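Local atomic coordinates of SYE1 (Shewanella oneidensis, PDB entry 4AWT), a protein that binds FMN and, as a member of the Old Yellow Enzyme-like family, probably reduces carbon-carbon double bonds with NADH or NADPH as electron source. Residues G177-A182 against I264-I269; A287-Y292 against L315-G320. The protein carries 1 engineered substitution. All coordinates share one frame; numbering follows the deposited sequence. Where two conformers were deposited one is given.

Contact 1 of 2, residues G177-A182 against I264-I269; sequences GIELHA and IVYLHI. With FMN (flavin mononucleotide), chain B.
One carboxylate oxygen, OE1 of E179, accepts two hydrogen bonds from the far strand, one from a phenol and one from an imidazole, inside the closed eight-stranded parallel barrel of this TIM-barrel flavoenzyme. Strands 177-181 and 266-270 are not neighbours: strand 230-234 runs between them, and the CA atoms of E179 and H268 stay 8.6 Å apart. Side chains bridge that distance through the barrel interior. E179 holds CG anti to its N (chi1 -177°) and continues extended, which carries the carboxylate across to the other strand. There H268 ND1 donates to E179 OE1 over 2.8 Å, nearly straight at 172°, from the syn side and with the oxygen in the imidazole plane. Y266 OH donates to the same OE1 over 2.7 Å from the anti side, and the two donors come from opposite faces of the carboxylate plane. Both rings present their edges and stand steeply to the carboxylate. The other oxygen, OE2, is bonded to Q100, so both oxygens of this buried acid have partners, and the donors probably help to keep it anionic. Q100 and R233, which lies beside H268, are FMN-binding residues; the network is thus a second shell to the flavin site. H181, two residues along from E179, lies in the pocket itself, where flavin O2 sits over one face of its imidazole, 3.0 Å from H181 NE2.

Contact 2 of 2, residues A287-Y292 against L315-G320; sequences ALREAY and LADMIG
D317 OD2 is gripped by two donors: the guanidinium of R289, across the contact, and the backbone N of L296. R289 NH1 forms the salt bridge with D317 OD2 at 2.8 Å, meeting the oxygen on its syn side and 28° above the carboxylate plane. The oxygen itself lies close to the guanidinium plane, at the edge of the group, although the two flat groups are turned 49° against each other. A water completes a ring, accepting from R289 NH1 at 2.9 Å and donating to D317 OD1 at 2.8 Å. In the conformer given, one of two deposited, bends at chi2 (74°) and chi3 turn the arginine toward the C-terminal end of its helix, which brings R289 NH2 to Y292 O, 2.8 Å away; G294 O is a further acceptor for NH2. With an alanine at position D317, the arginine would probably lose its carboxylate mate, and the N of L296 this acceptor. The contact lies on the barrel's outer side, where the C-terminal end of helix 282-291 meets the loop leading into strand 318-320; strand 295-299, between strands 266-270 and 318-320 in the barrel, is touched by both R289 and M318.

In the fold
The two contacts come in series along the chain, contact 1 closing at I269 before contact 2 opens at A287, and their centres lie about 13 Å apart. Both reach the same parallel barrel: contact 1 spans its interior between the fourth and sixth strands, whereas contact 2 joins the helix that follows strand 266-270 to the start of the eighth strand, nearer the surface. They touch directly through Y292, whose OH lies 2.7 Å from I264 O in a probable hydrogen bond and whose ring packs on L267. Contact 1 backs the FMN site, while contact 2, away from the annotated sites, joins the end of helix 282-291 to the loop entering the eighth strand.

Contact 1 of 2, residues G177-A182 against I264-I269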
ATOM      1  N   GLY A 177       1.993  13.008   2.080  1.00  5.85           N
ATOM      2  CA  GLY A 177       1.035  12.294   2.912  1.00  6.02           C
ATOM      3  C   GLY A 177       1.495  10.882   3.108  1.00  5.21           C
ATOM      4  O   GLY A 177       2.581  10.482   2.643  1.00  5.62           O
ATOM      5  N   ILE A 178       0.663  10.105   3.808  1.00  5.22           N
ATOM      6  CA  ILE A 178       0.903   8.698   4.005  1.00  5.21           C
ATOM      7  C   ILE A 178      -0.335   7.908   3.594  1.00  4.98           C
ATOM      8  O   ILE A 178      -1.449   8.408   3.684  1.00  5.45           O
ATOM      9  CB  ILE A 178       1.333   8.354   5.447  1.00  5.54           C
ATOM     10  CG1 ILE A 178       0.238   8.561   6.487  1.00  6.14           C
ATOM     11  CG2 ILE A 178       2.586   9.135   5.783  1.00  6.22           C
ATOM     12  CD1 ILE A 178      -0.720   7.416   6.712  1.00  6.95           C
ATOM     13  N   GLU A 179      -0.101   6.664   3.206  1.00  5.05           N
ATOM     14  CA  GLU A 179      -1.148   5.686   2.997  1.00  5.07           C
ATOM     15  C   GLU A 179      -0.949   4.598   4.016  1.00  5.09           C
ATOM     16  O   GLU A 179       0.114   3.958   4.094  1.00  5.75           O
ATOM     17  CB  GLU A 179      -1.092   5.077   1.596  1.00  5.18           C
ATOM     18  CG  GLU A 179      -2.239   4.108   1.351  1.00  5.44           C
ATOM     19  CD  GLU A 179      -2.193   3.466  -0.023  1.00  5.00           C
ATOM     20  OE1 GLU A 179      -2.654   4.158  -0.990  1.00  5.35           O
ATOM     21  OE2 GLU A 179      -1.721   2.327  -0.146  1.00  5.64           O
ATOM     22  N   LEU A 180      -1.980   4.325   4.827  1.00  5.11           N
ATOM     23  CA  LEU A 180      -1.921   3.196   5.747  1.00  5.10           C
ATOM     24  C   LEU A 180      -2.233   1.922   4.995  1.00  4.88           C
ATOM     25  O   LEU A 180      -3.327   1.756   4.462  1.00  5.51           O
ATOM     26  CB  LEU A 180      -2.943   3.401   6.847  1.00  5.63           C
ATOM     27  CG  LEU A 180      -3.061   2.265   7.858  1.00  6.13           C
ATOM     28  CD1 LEU A 180      -1.724   2.048   8.577  1.00  6.92           C
ATOM     29  CD2 LEU A 180      -4.189   2.546   8.836  1.00  7.50           C
ATOM     30  N   HIS A 181      -1.291   0.981   4.976  1.00  5.13           N
ATOM     31  CA  HIS A 181      -1.552  -0.317   4.342  1.00  5.12           C
ATOM     32  C   HIS A 181      -2.391  -1.145   5.323  1.00  5.44           C
ATOM     33  O   HIS A 181      -1.844  -1.738   6.254  1.00  6.71           O
ATOM     34  CB  HIS A 181      -0.275  -1.043   3.988  1.00  5.32           C
ATOM     35  CG  HIS A 181      -0.478  -2.163   3.021  1.00  5.33           C
ATOM     36  ND1 HIS A 181      -1.700  -2.661   2.733  1.00  6.43           N
ATOM     37  CD2 HIS A 181       0.462  -2.781   2.253  1.00  5.83           C
ATOM     38  CE1 HIS A 181      -1.506  -3.589   1.816  1.00  6.67           C
ATOM     39  NE2 HIS A 181      -0.233  -3.684   1.491  1.00  6.05           N
ATOM     40  N   ALA A 182      -3.693  -1.182   5.134  1.00  5.18           N
ATOM     41  CA  ALA A 182      -4.603  -1.987   5.906  1.00  5.76           C
ATOM     42  C   ALA A 182      -5.234  -3.076   5.055  1.00  5.58           C
ATOM     43  O   ALA A 182      -6.305  -3.594   5.386  1.00  6.32           O
ATOM     44  CB  ALA A 182      -5.656  -1.112   6.598  1.00  5.69           C
ATOM     45  N   ILE A 264     -10.438  10.955   6.424  1.00  6.83           N
ATOM     46  CA  ILE A 264      -9.218  10.641   5.704  1.00  6.87           C
ATOM     47  C   ILE A 264      -9.362  11.164   4.251  1.00  6.02           C
ATOM     48  O   ILE A 264     -10.453  11.204   3.693  1.00  6.68           O
ATOM     49  CB  ILE A 264      -8.858   9.165   5.724  1.00  6.93           C
ATOM     50  CG1 ILE A 264      -9.833   8.270   4.995  1.00  6.88           C
ATOM     51  CG2 ILE A 264      -8.627   8.690   7.185  1.00  8.61           C
ATOM     52  CD1 ILE A 264      -9.364   6.856   4.782  1.00  7.56           C
ATOM     53  N   VAL A 265      -8.244  11.545   3.662  1.00  5.88           N
ATOM     54  CA  VAL A 265      -8.273  12.232   2.380  1.00  5.87           C
ATOM     55  C   VAL A 265      -8.597  11.307   1.221  1.00  5.55           C
ATOM     56  O   VAL A 265      -9.207  11.748   0.228  1.00  6.26           O
ATOM     57  CB  VAL A 265      -6.965  13.019   2.155  1.00  6.24           C
ATOM     58  CG1 VAL A 265      -5.797  12.148   1.729  1.00  6.95           C
ATOM     59  CG2 VAL A 265      -7.171  14.137   1.182  1.00  7.55           C
ATOM     60  N   TYR A 266      -8.213  10.049   1.297  1.00  5.52           N
ATOM     61  CA  TYR A 266      -8.604   9.067   0.277  1.00  5.18           C
ATOM     62  C   TYR A 266      -8.748   7.715   0.905  1.00  5.10           C
ATOM     63  O   TYR A 266      -8.092   7.375   1.916  1.00  5.54           O
ATOM     64  CB  TYR A 266      -7.648   9.056  -0.898  1.00  5.33           C
ATOM     65  CG  TYR A 266      -6.275   8.447  -0.767  1.00  5.22           C
ATOM     66  CD1 TYR A 266      -6.083   7.075  -0.643  1.00  5.27           C
ATOM     67  CD2 TYR A 266      -5.145   9.222  -0.865  1.00  5.31           C
ATOM     68  CE1 TYR A 266      -4.841   6.509  -0.578  1.00  5.34           C
ATOM     69  CE2 TYR A 266      -3.880   8.682  -0.892  1.00  5.50           C
ATOM     70  CZ  TYR A 266      -3.707   7.325  -0.753  1.00  5.33           C
ATOM     71  OH  TYR A 266      -2.460   6.798  -0.815  1.00  5.71           O
ATOM     72  N   LEU A 267      -9.527   6.889   0.229  1.00  5.20           N
ATOM     73  CA  LEU A 267      -9.681   5.457   0.501  1.00  5.09           C
ATOM     74  C   LEU A 267      -9.291   4.752  -0.787  1.00  4.74           C
ATOM     75  O   LEU A 267      -9.814   5.069  -1.854  1.00  5.80           O
ATOM     76  CB  LEU A 267     -11.119   5.124   0.895  1.00  5.33           C
ATOM     77  CG  LEU A 267     -11.424   3.666   1.113  1.00  6.25           C
ATOM     78  CD1 LEU A 267     -10.566   3.043   2.169  1.00  9.09           C
ATOM     79  CD2 LEU A 267     -12.906   3.489   1.458  1.00  7.45           C
ATOM     80  N   HIS A 268      -8.378   3.796  -0.670  1.00  4.95           N
ATOM     81  CA  HIS A 268      -7.810   3.065  -1.795  1.00  4.72           C
ATOM     82  C   HIS A 268      -8.194   1.594  -1.660  1.00  4.98           C
ATOM     83  O   HIS A 268      -7.869   0.966  -0.660  1.00  5.35           O
ATOM     84  CB  HIS A 268      -6.307   3.292  -1.770  1.00  4.76           C
ATOM     85  CG  HIS A 268      -5.514   2.716  -2.902  1.00  5.06           C
ATOM     86  ND1 HIS A 268      -4.161   2.939  -2.989  1.00  5.20           N
ATOM     87  CD2 HIS A 268      -5.826   1.992  -4.005  1.00  5.14           C
ATOM     88  CE1 HIS A 268      -3.743   2.375  -4.111  1.00  5.48           C
ATOM     89  NE2 HIS A 268      -4.700   1.770  -4.772  1.00  5.55           N
ATOM     90  N   ILE A 269      -8.918   1.096  -2.648  1.00  5.04           N
ATOM     91  CA  ILE A 269      -9.380  -0.279  -2.671  1.00  5.21           C
ATOM     92  C   ILE A 269      -8.464  -1.093  -3.586  1.00  5.36           C
ATOM     93  O   ILE A 269      -8.357  -0.793  -4.796  1.00  6.13           O
ATOM     94  CB  ILE A 269     -10.833  -0.380  -3.125  1.00  5.75           C
ATOM     95  CG1 ILE A 269     -11.755   0.470  -2.263  1.00  6.46           C
ATOM     96  CG2 ILE A 269     -11.268  -1.833  -3.197  1.00  6.67           C
ATOM     97  CD1 ILE A 269     -11.794   0.113  -0.800  1.00  7.74           C
TER
HETATM   98  N1  FMN B 500       0.397  -3.359  -2.844  1.00  5.18           N
HETATM   99  C2  FMN B 500       0.606  -2.664  -1.732  1.00  5.20           C
HETATM  100  O2  FMN B 500      -0.340  -2.141  -1.085  1.00  5.40           O
HETATM  101  N3  FMN B 500       1.896  -2.492  -1.249  1.00  5.40           N
HETATM  102  C4  FMN B 500       3.012  -3.018  -1.878  1.00  5.30           C
HETATM  103  O4  FMN B 500       4.152  -2.725  -1.430  1.00  6.06           O
HETATM  104  C4A FMN B 500       2.765  -3.836  -2.978  1.00  5.42           C
HETATM  105  N5  FMN B 500       3.817  -4.488  -3.621  1.00  6.04           N
HETATM  106  C5A FMN B 500       3.588  -4.939  -4.949  1.00  5.73           C
HETATM  107  C6  FMN B 500       4.647  -5.343  -5.724  1.00  6.52           C
HETATM  108  C7  FMN B 500       4.471  -5.773  -7.061  1.00  6.70           C
HETATM  109  C7M FMN B 500       5.697  -6.082  -7.887  1.00  8.76           C
HETATM  110  C8  FMN B 500       3.204  -5.829  -7.558  1.00  6.42           C
HETATM  111  C8M FMN B 500       2.928  -6.246  -8.989  1.00  8.28           C
HETATM  112  C9  FMN B 500       2.107  -5.430  -6.767  1.00  6.03           C
HETATM  113  C9A FMN B 500       2.286  -4.971  -5.460  1.00  5.63           C
HETATM  114  N10 FMN B 500       1.200  -4.512  -4.687  1.00  5.60           N
HETATM  115  C10 FMN B 500       1.449  -3.888  -3.479  1.00  5.36           C
HETATM  116  C1' FMN B 500      -0.145  -4.499  -5.271  1.00  5.53           C
HETATM  117  C2' FMN B 500      -0.363  -3.359  -6.282  1.00  5.16           C
HETATM  118  O2' FMN B 500      -0.394  -2.104  -5.624  1.00  5.37           O
HETATM  119  C3' FMN B 500      -1.679  -3.485  -7.025  1.00  5.38           C
HETATM  120  O3' FMN B 500      -2.795  -3.318  -6.164  1.00  5.56           O
HETATM  121  C4' FMN B 500      -1.854  -4.792  -7.819  1.00  5.69           C
HETATM  122  O4' FMN B 500      -0.682  -5.127  -8.547  1.00  5.99           O
HETATM  123  C5' FMN B 500      -3.090  -4.777  -8.697  1.00  5.87           C
HETATM  124  O5' FMN B 500      -3.010  -3.751  -9.700  1.00  5.68           O
HETATM  125  P   FMN B 500      -2.557  -4.138 -11.202  1.00  5.71           P
HETATM  126  O1P FMN B 500      -1.107  -4.544 -11.120  1.00  5.88           O
HETATM  127  O2P FMN B 500      -3.442  -5.274 -11.663  1.00  6.22           O
HETATM  128  O3P FMN B 500      -2.768  -2.851 -11.960  1.00  5.95           O

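Contact 2 of 2, residues A287-Y292 against L315-G320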
ATOM      1  N   ALA A 287     -22.155   1.214  -2.751  1.00  7.09           N
ATOM      2  CA  ALA A 287     -22.295   1.348  -1.299  1.00  7.46           C
ATOM      3  C   ALA A 287     -21.045   1.976  -0.693  1.00  7.21           C
ATOM      4  O   ALA A 287     -21.138   2.865   0.161  1.00  7.79           O
ATOM      5  CB  ALA A 287     -22.630   0.017  -0.653  1.00  8.47           C
ATOM      6  N   LEU A 288     -19.869   1.543  -1.117  1.00  7.40           N
ATOM      7  CA  LEU A 288     -18.624   2.150  -0.618  1.00  7.53           C
ATOM      8  C   LEU A 288     -18.570   3.616  -0.946  1.00  7.54           C
ATOM      9  O   LEU A 288     -18.100   4.429  -0.142  1.00  7.93           O
ATOM     10  CB  LEU A 288     -17.389   1.450  -1.175  1.00  8.20           C
ATOM     11  CG  LEU A 288     -17.190   0.013  -0.711  1.00  8.45           C
ATOM     12  CD1 LEU A 288     -15.981  -0.624  -1.420  1.00 11.39           C
ATOM     13  CD2 LEU A 288     -16.983  -0.112   0.773  1.00 10.48           C
ATOM     14  N   ARG A 289     -19.049   3.992  -2.138  1.00  7.53           N
ATOM     15  CA  ARG A 289     -19.087   5.378  -2.595  0.75  8.10           C
ATOM     16  C   ARG A 289     -19.985   6.242  -1.714  1.00  7.55           C
ATOM     17  O   ARG A 289     -19.731   7.413  -1.564  1.00  8.74           O
ATOM     18  CB  ARG A 289     -19.479   5.394  -4.071  0.75  8.69           C
ATOM     19  CG  ARG A 289     -19.755   6.718  -4.744  0.75  8.68           C
ATOM     20  CD  ARG A 289     -18.488   7.539  -5.038  0.75  9.33           C
ATOM     21  NE  ARG A 289     -17.903   8.014  -3.757  0.75  8.16           N
ATOM     22  CZ  ARG A 289     -16.773   8.698  -3.715  0.75  7.51           C
ATOM     23  NH1 ARG A 289     -16.174   9.002  -4.821  0.75  7.71           N
ATOM     24  NH2 ARG A 289     -16.311   9.110  -2.494  0.75  9.96           N
ATOM     25  N   GLU A 290     -21.064   5.657  -1.175  1.00  7.68           N
ATOM     26  CA  GLU A 290     -21.906   6.416  -0.226  1.00  7.99           C
ATOM     27  C   GLU A 290     -21.296   6.425   1.177  1.00  8.08           C
ATOM     28  O   GLU A 290     -21.422   7.424   1.890  1.00  9.85           O
ATOM     29  CB  GLU A 290     -23.321   5.894  -0.186  1.00  8.80           C
ATOM     30  CG  GLU A 290     -24.040   6.082  -1.520  1.00  9.24           C
ATOM     31  CD  GLU A 290     -23.959   7.465  -2.037  1.00  9.53           C
ATOM     32  OE1 GLU A 290     -24.253   8.426  -1.286  1.00 10.72           O
ATOM     33  OE2 GLU A 290     -23.583   7.633  -3.222  1.00 11.73           O
ATOM     34  N   ALA A 291     -20.684   5.329   1.598  1.00  7.62           N
ATOM     35  CA  ALA A 291     -20.152   5.239   2.932  1.00  7.72           C
ATOM     36  C   ALA A 291     -18.952   6.149   3.139  1.00  7.52           C
ATOM     37  O   ALA A 291     -18.715   6.651   4.241  1.00  8.36           O
ATOM     38  CB  ALA A 291     -19.774   3.805   3.255  1.00  8.32           C
ATOM     39  N   TYR A 292     -18.150   6.322   2.090  1.00  8.18           N
ATOM     40  CA  TYR A 292     -16.914   7.120   2.174  1.00  7.62           C
ATOM     41  C   TYR A 292     -16.987   8.192   1.094  1.00  7.99           C
ATOM     42  O   TYR A 292     -17.119   7.879  -0.095  1.00  9.03           O
ATOM     43  CB  TYR A 292     -15.677   6.217   1.999  1.00  7.80           C
ATOM     44  CG  TYR A 292     -14.460   7.105   1.919  1.00  6.75           C
ATOM     45  CD1 TYR A 292     -13.944   7.715   3.073  1.00  7.29           C
ATOM     46  CD2 TYR A 292     -13.881   7.406   0.695  1.00  6.22           C
ATOM     47  CE1 TYR A 292     -12.883   8.579   2.989  1.00  6.66           C
ATOM     48  CE2 TYR A 292     -12.815   8.281   0.638  1.00  6.05           C
ATOM     49  CZ  TYR A 292     -12.310   8.854   1.773  1.00  6.25           C
ATOM     50  OH  TYR A 292     -11.278   9.730   1.614  1.00  7.00           O
ATOM     51  N   LEU A 315     -18.036   5.398  -9.697  1.00  7.44           N
ATOM     52  CA  LEU A 315     -17.540   4.401  -8.759  1.00  7.42           C
ATOM     53  C   LEU A 315     -16.194   4.789  -8.164  1.00  8.13           C
ATOM     54  O   LEU A 315     -15.892   4.429  -7.028  1.00 11.50           O
ATOM     55  CB  LEU A 315     -17.398   3.033  -9.457  1.00  7.60           C
ATOM     56  CG  LEU A 315     -18.642   2.551 -10.149  1.00  8.60           C
ATOM     57  CD1 LEU A 315     -18.419   1.236 -10.842  1.00 10.37           C
ATOM     58  CD2 LEU A 315     -19.812   2.476  -9.175  1.00 10.48           C
ATOM     59  N   ALA A 316     -15.371   5.483  -8.893  1.00  7.38           N
ATOM     60  CA  ALA A 316     -14.025   5.815  -8.495  1.00  7.00           C
ATOM     61  C   ALA A 316     -13.733   7.247  -8.904  1.00  6.12           C
ATOM     62  O   ALA A 316     -14.240   7.711  -9.926  1.00  7.23           O
ATOM     63  CB  ALA A 316     -13.018   4.902  -9.204  1.00  8.83           C
ATOM     64  N   ASP A 317     -12.831   7.886  -8.162  1.00  5.65           N
ATOM     65  CA  ASP A 317     -12.290   9.157  -8.570  1.00  5.69           C
ATOM     66  C   ASP A 317     -10.928   9.036  -9.247  1.00  5.52           C
ATOM     67  O   ASP A 317     -10.591   9.849 -10.114  1.00  6.41           O
ATOM     68  CB  ASP A 317     -12.180  10.081  -7.358  1.00  5.90           C
ATOM     69  CG  ASP A 317     -13.480  10.272  -6.686  1.00  6.25           C
ATOM     70  OD1 ASP A 317     -14.458  10.681  -7.373  1.00  8.11           O
ATOM     71  OD2 ASP A 317     -13.588   9.984  -5.461  1.00  6.66           O
ATOM     72  N   MET A 318     -10.133   8.066  -8.827  1.00  5.46           N
ATOM     73  CA  MET A 318      -8.809   7.826  -9.359  1.00  5.28           C
ATOM     74  C   MET A 318      -8.620   6.332  -9.543  1.00  5.14           C
ATOM     75  O   MET A 318      -9.242   5.538  -8.837  1.00  5.48           O
ATOM     76  CB  MET A 318      -7.718   8.377  -8.480  1.00  5.47           C
ATOM     77  CG  MET A 318      -7.831   9.846  -8.131  1.00  5.84           C
ATOM     78  SD  MET A 318      -6.453  10.477  -7.174  1.00  6.37           S
ATOM     79  CE  MET A 318      -5.237  10.690  -8.469  1.00  6.77           C
ATOM     80  N   ILE A 319      -7.715   5.968 -10.448  1.00  5.31           N
ATOM     81  CA  ILE A 319      -7.452   4.584 -10.755  1.00  5.13           C
ATOM     82  C   ILE A 319      -5.942   4.355 -10.729  1.00  5.05           C
ATOM     83  O   ILE A 319      -5.190   5.084 -11.369  1.00  5.84           O
ATOM     84  CB  ILE A 319      -8.054   4.166 -12.112  1.00  5.86           C
ATOM     85  CG1 ILE A 319      -9.566   4.317 -12.116  1.00  6.67           C
ATOM     86  CG2 ILE A 319      -7.618   2.751 -12.481  1.00  6.14           C
ATOM     87  CD1 ILE A 319     -10.315   3.328 -11.247  1.00  7.68           C
ATOM     88  N   GLY A 320      -5.536   3.312  -9.989  1.00  5.26           N
ATOM     89  CA  GLY A 320      -4.168   2.905  -9.987  1.00  5.32           C
ATOM     90  C   GLY A 320      -3.912   1.793 -10.989  1.00  5.22           C
ATOM     91  O   GLY A 320      -4.746   0.922 -11.207  1.00  6.00           O
TER
HETATM   92  O   HOH W   1     -16.986   9.542  -7.533  0.75 19.62           O